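Side-chain contacts in alkylhydroperoxidase AhpD core (Rhodospirillum rubrum, PDB 2OUW), which probably acts as an oxidoreductase of the carboxymuconolactone decarboxylase family, reducing hydroperoxides with a cysteine pair as in AhpD: residues 34-39 and 84-89; 70-75 and 92-97. All blocks are in the same frame, centred on the assembly; numbering follows the deposited sequence.

Contact 1 (34-39 and 84-89); sequences FVNNIW and CSYCAH
This is a buried polar contact made almost wholly by one tyrosine. Y86 reaches from the start of helix 85-97 to the loop and first turn at the start of helix 37-42. Y86 lies inside the CXXC motif of the AhpD fold. Its neighbours C84 and C87 form a disulfide, SG to SG 2.1 Å, and C84 is the N-cap of the helix. With chi1 of Y86 at 177°, its CG lies opposite the backbone N, which carries the ring out from the helix and brings its hydroxyl to residues 36-38. There Y86 OH accepts a hydrogen bond from N36 ND2 at 3.1 Å, with an N-H...O angle of 148°. The amide of N36 meets the ring at its edge, and the two planes are nearly coplanar. A second bond to Y86 OH, from I38 N at 3.3 Å, is weak. D130 of a second subunit also bonds the hydroxyl, through OD1, and the buried oxygen is thus gripped from both its own chain and a neighbour. A phenylalanine here would probably leave N36 ND2 without this acceptor and D130 of the second subunit without its hydroxyl mate. The other oxygen of that carboxylate, OD2, takes a hydrogen bond from N37 N, while N37 ND2 is held by P128 O of the same neighbouring subunit. Carbon packing within the chain is slight: I38 CB lies 4.0 Å from Y86 CE1. On the hydroxyl itself, N37 CB comes to 3.8 Å from Y86 OH.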
# COMPACT_ATOMS: atom_id res chain seq x y z
N PHE B 34 13.02 -16.93 24.54
CA PHE B 34 12.56 -17.01 23.15
C PHE B 34 12.83 -15.73 22.41
O PHE B 34 12.35 -14.68 22.80
CB PHE B 34 11.04 -17.28 23.11
CG PHE B 34 10.43 -17.21 21.73
CD1 PHE B 34 10.78 -18.13 20.74
CD2 PHE B 34 9.52 -16.21 21.40
CE1 PHE B 34 10.22 -18.05 19.47
CE2 PHE B 34 8.96 -16.14 20.12
CZ PHE B 34 9.32 -17.04 19.16
N VAL B 35 13.56 -15.80 21.30
CA VAL B 35 13.76 -14.62 20.43
C VAL B 35 13.22 -15.02 19.05
O VAL B 35 13.62 -16.02 18.50
CB VAL B 35 15.26 -14.25 20.30
CG1 VAL B 35 15.44 -13.03 19.41
CG2 VAL B 35 15.92 -14.07 21.69
N ASN B 36 12.31 -14.24 18.51
CA ASN B 36 11.62 -14.62 17.29
C ASN B 36 12.42 -14.32 16.03
O ASN B 36 13.39 -13.58 16.05
CB ASN B 36 10.21 -14.01 17.22
CG ASN B 36 10.20 -12.53 17.43
OD1 ASN B 36 10.77 -12.04 18.40
ND2 ASN B 36 9.51 -11.80 16.55
N ASN B 37 11.98 -14.95 14.94
CA ASN B 37 12.72 -15.01 13.67
C ASN B 37 13.18 -13.71 13.05
O ASN B 37 14.22 -13.68 12.37
CB ASN B 37 11.88 -15.79 12.65
CG ASN B 37 11.82 -17.27 12.97
OD1 ASN B 37 12.72 -17.80 13.64
ND2 ASN B 37 10.78 -17.95 12.49
N ILE B 38 12.40 -12.65 13.22
CA ILE B 38 12.80 -11.37 12.65
C ILE B 38 14.25 -11.10 13.05
O ILE B 38 15.07 -10.72 12.19
CB ILE B 38 11.86 -10.21 13.01
CG1 ILE B 38 12.33 -8.93 12.29
CG2 ILE B 38 11.77 -9.96 14.50
CD1 ILE B 38 11.60 -7.70 12.69
N TRP B 39 14.58 -11.35 14.33
CA TRP B 39 15.92 -11.00 14.85
C TRP B 39 17.03 -11.88 14.27
O TRP B 39 18.16 -11.44 14.07
CB TRP B 39 15.92 -10.99 16.39
CG TRP B 39 14.87 -10.07 16.93
CD1 TRP B 39 13.68 -10.42 17.52
CD2 TRP B 39 14.86 -8.64 16.85
NE1 TRP B 39 12.94 -9.29 17.82
CE2 TRP B 39 13.65 -8.19 17.44
CE3 TRP B 39 15.77 -7.68 16.38
CZ2 TRP B 39 13.33 -6.82 17.55
CZ3 TRP B 39 15.44 -6.33 16.49
CH2 TRP B 39 14.23 -5.92 17.06
N CYS B 84 1.83 -6.83 6.19
CA CYS B 84 2.94 -7.70 6.58
C CYS B 84 2.37 -8.87 7.37
O CYS B 84 1.97 -8.71 8.53
CB CYS B 84 3.95 -6.93 7.46
SG CYS B 84 5.26 -8.01 8.06
N SER B 85 2.35 -10.05 6.76
CA SER B 85 1.75 -11.24 7.38
C SER B 85 2.46 -11.69 8.65
O SER B 85 1.81 -12.00 9.66
CB SER B 85 1.75 -12.42 6.43
OG SER B 85 1.71 -13.63 7.16
N TYR B 86 3.79 -11.74 8.59
CA TYR B 86 4.57 -12.10 9.76
C TYR B 86 4.29 -11.12 10.90
O TYR B 86 4.11 -11.50 12.04
CB TYR B 86 6.08 -12.13 9.42
CG TYR B 86 6.95 -12.43 10.60
CD1 TYR B 86 7.36 -11.42 11.47
CD2 TYR B 86 7.31 -13.73 10.88
CE1 TYR B 86 8.13 -11.71 12.57
CE2 TYR B 86 8.08 -14.03 11.99
CZ TYR B 86 8.49 -13.03 12.82
OH TYR B 86 9.24 -13.34 13.93
N CYS B 87 4.23 -9.84 10.57
CA CYS B 87 4.03 -8.80 11.58
C CYS B 87 2.65 -8.87 12.22
O CYS B 87 2.49 -8.52 13.40
CB CYS B 87 4.26 -7.43 10.95
SG CYS B 87 5.78 -7.33 9.96
N ALA B 88 1.65 -9.30 11.46
CA ALA B 88 0.31 -9.52 12.01
C ALA B 88 0.35 -10.60 13.10
O ALA B 88 -0.23 -10.45 14.16
CB ALA B 88 -0.66 -9.90 10.91
N HIS B 89 1.04 -11.71 12.81
CA HIS B 89 1.25 -12.74 13.80
C HIS B 89 2.04 -12.31 15.04
O HIS B 89 1.56 -12.45 16.17
CB HIS B 89 1.98 -13.92 13.19
CG HIS B 89 1.12 -14.80 12.35
ND1 HIS B 89 0.30 -15.76 12.90
CD2 HIS B 89 0.97 -14.88 11.01
CE1 HIS B 89 -0.32 -16.40 11.92
NE2 HIS B 89 0.07 -15.88 10.77

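Contact 2 (70-75 and 92-97); sequences TREMIY and TAAARA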
# COMPACT_ATOMS: atom_id res chain seq x y z
N THR B 70 -1.30 -0.54 24.61
CA THR B 70 -1.73 0.42 23.61
C THR B 70 -0.71 0.51 22.47
O THR B 70 -1.07 0.45 21.30
CB THR B 70 -1.99 1.79 24.27
OG1 THR B 70 -2.97 1.62 25.32
CG2 THR B 70 -2.50 2.81 23.27
N ARG B 71 0.57 0.58 22.81
CA ARG B 71 1.65 0.59 21.81
C ARG B 71 1.63 -0.61 20.89
O ARG B 71 1.84 -0.46 19.70
CB ARG B 71 3.01 0.64 22.47
CG ARG B 71 3.22 1.85 23.36
CD ARG B 71 4.53 1.70 24.09
NE ARG B 71 4.66 2.73 25.10
CZ ARG B 71 5.66 2.80 25.96
NH1 ARG B 71 6.63 1.89 25.92
NH2 ARG B 71 5.72 3.78 26.84
N GLU B 72 1.39 -1.80 21.45
CA GLU B 72 1.31 -3.00 20.62
C GLU B 72 0.08 -3.00 19.72
O GLU B 72 0.13 -3.52 18.60
CB GLU B 72 1.30 -4.28 21.46
CG GLU B 72 2.66 -4.83 21.82
CD GLU B 72 3.60 -5.08 20.63
OE1 GLU B 72 3.15 -5.37 19.50
OE2 GLU B 72 4.81 -4.99 20.87
N MSE B 73 -1.02 -2.43 20.18
CA MSE B 73 -2.24 -2.44 19.35
C MSE B 73 -2.05 -1.50 18.17
O MSE B 73 -2.45 -1.80 17.05
CB MSE B 73 -3.45 -2.06 20.19
CG MSE B 73 -3.73 -3.08 21.28
SE MSE B 73 -5.33 -2.73 22.32
CE MSE B 73 -5.50 -0.80 22.15
N ILE B 74 -1.41 -0.36 18.41
CA ILE B 74 -1.09 0.53 17.32
C ILE B 74 -0.15 -0.19 16.33
O ILE B 74 -0.39 -0.17 15.11
CB ILE B 74 -0.45 1.81 17.81
CG1 ILE B 74 -1.47 2.68 18.56
CG2 ILE B 74 0.09 2.61 16.64
CD1 ILE B 74 -0.83 3.78 19.40
N TYR B 75 0.88 -0.84 16.85
CA TYR B 75 1.85 -1.59 16.01
C TYR B 75 1.16 -2.65 15.17
O TYR B 75 1.50 -2.87 14.00
CB TYR B 75 2.92 -2.24 16.88
CG TYR B 75 4.34 -2.26 16.32
CD1 TYR B 75 4.67 -3.03 15.22
CD2 TYR B 75 5.35 -1.54 16.94
CE1 TYR B 75 5.99 -3.08 14.75
CE2 TYR B 75 6.66 -1.59 16.47
CZ TYR B 75 6.97 -2.36 15.38
OH TYR B 75 8.28 -2.41 14.91
N THR B 92 0.25 -9.65 17.15
CA THR B 92 -0.96 -10.16 17.80
C THR B 92 -0.52 -10.99 19.04
O THR B 92 -1.12 -10.92 20.11
CB THR B 92 -1.85 -10.97 16.82
OG1 THR B 92 -2.25 -10.12 15.71
CG2 THR B 92 -3.05 -11.47 17.51
N ALA B 93 0.57 -11.74 18.89
CA ALA B 93 1.08 -12.52 20.00
C ALA B 93 1.58 -11.59 21.10
O ALA B 93 1.29 -11.81 22.27
CB ALA B 93 2.20 -13.45 19.54
N ALA B 94 2.29 -10.54 20.72
CA ALA B 94 2.80 -9.55 21.66
C ALA B 94 1.70 -8.78 22.36
O ALA B 94 1.80 -8.51 23.55
CB ALA B 94 3.73 -8.59 20.93
N ALA B 95 0.65 -8.40 21.63
CA ALA B 95 -0.52 -7.76 22.23
C ALA B 95 -1.17 -8.68 23.27
O ALA B 95 -1.53 -8.22 24.36
CB ALA B 95 -1.54 -7.35 21.15
N ARG B 96 -1.31 -9.97 22.94
CA ARG B 96 -1.90 -10.94 23.86
C ARG B 96 -1.06 -11.07 25.12
O ARG B 96 -1.59 -11.13 26.22
CB ARG B 96 -2.05 -12.32 23.21
CG ARG B 96 -3.18 -12.38 22.21
CD ARG B 96 -3.54 -13.80 21.87
NE ARG B 96 -4.66 -13.79 20.93
CZ ARG B 96 -4.64 -14.25 19.68
NH1 ARG B 96 -3.56 -14.81 19.15
NH2 ARG B 96 -5.75 -14.16 18.95
N ALA B 97 0.26 -11.13 24.92
CA ALA B 97 1.19 -11.21 26.03
C ALA B 97 1.07 -9.95 26.88
O ALA B 97 1.15 -10.03 28.09
CB ALA B 97 2.60 -11.41 25.52
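E72 lays its side chain over A94 and A95 of the facing helix. Its chain bends at chi2 (-54°), which brings the carboxylate across the methyl of A94. The nearest approach is E72 CD to A94 CB at 3.5 Å. Both oxygens are also close to that methyl, with E72 OE1 3.6 Å from A94 CB. Nearer the backbone, E72 CB rests 4.0 Å from A95 CA. The two segments belong to an antiparallel helical hairpin, helix 68-81 and helix 85-97, in the all-helical AhpD fold. Small alanines let the helices come near: the CA atoms of E72 and A95 are 5.3 Å apart. No hydrogen bond spans the two segments. The polar end of E72 is held instead from just outside them, by H91 ND1 on OE1 and by a salt bridge from K98 NZ to OE2. H91 in turn stacks on the ring of Y75, which probably helps to fix the imidazole. E72 and H91 are spaced from the CXXC cysteines as in AhpD, consistent with a role in the same active site.

Both contacts are buried, and neither is a surface patch. They share helix 85-97 but use different parts of it, and their centres lie about 12 Å apart. Contact 1 uses its N-terminal end, beside the disulfide, to meet a loop and short helix from earlier in the chain. Contact 2 uses its C-terminal part to pair with the preceding helix. The chemistry differs accordingly. Contact 1 bridges a wider gap with one long aromatic side chain and hydrogen bonds. Contact 2 is close helix packing, with its polar bonds made outside the segments. Both also touch the second subunit, which in contact 1 bonds directly to the central hydroxyl.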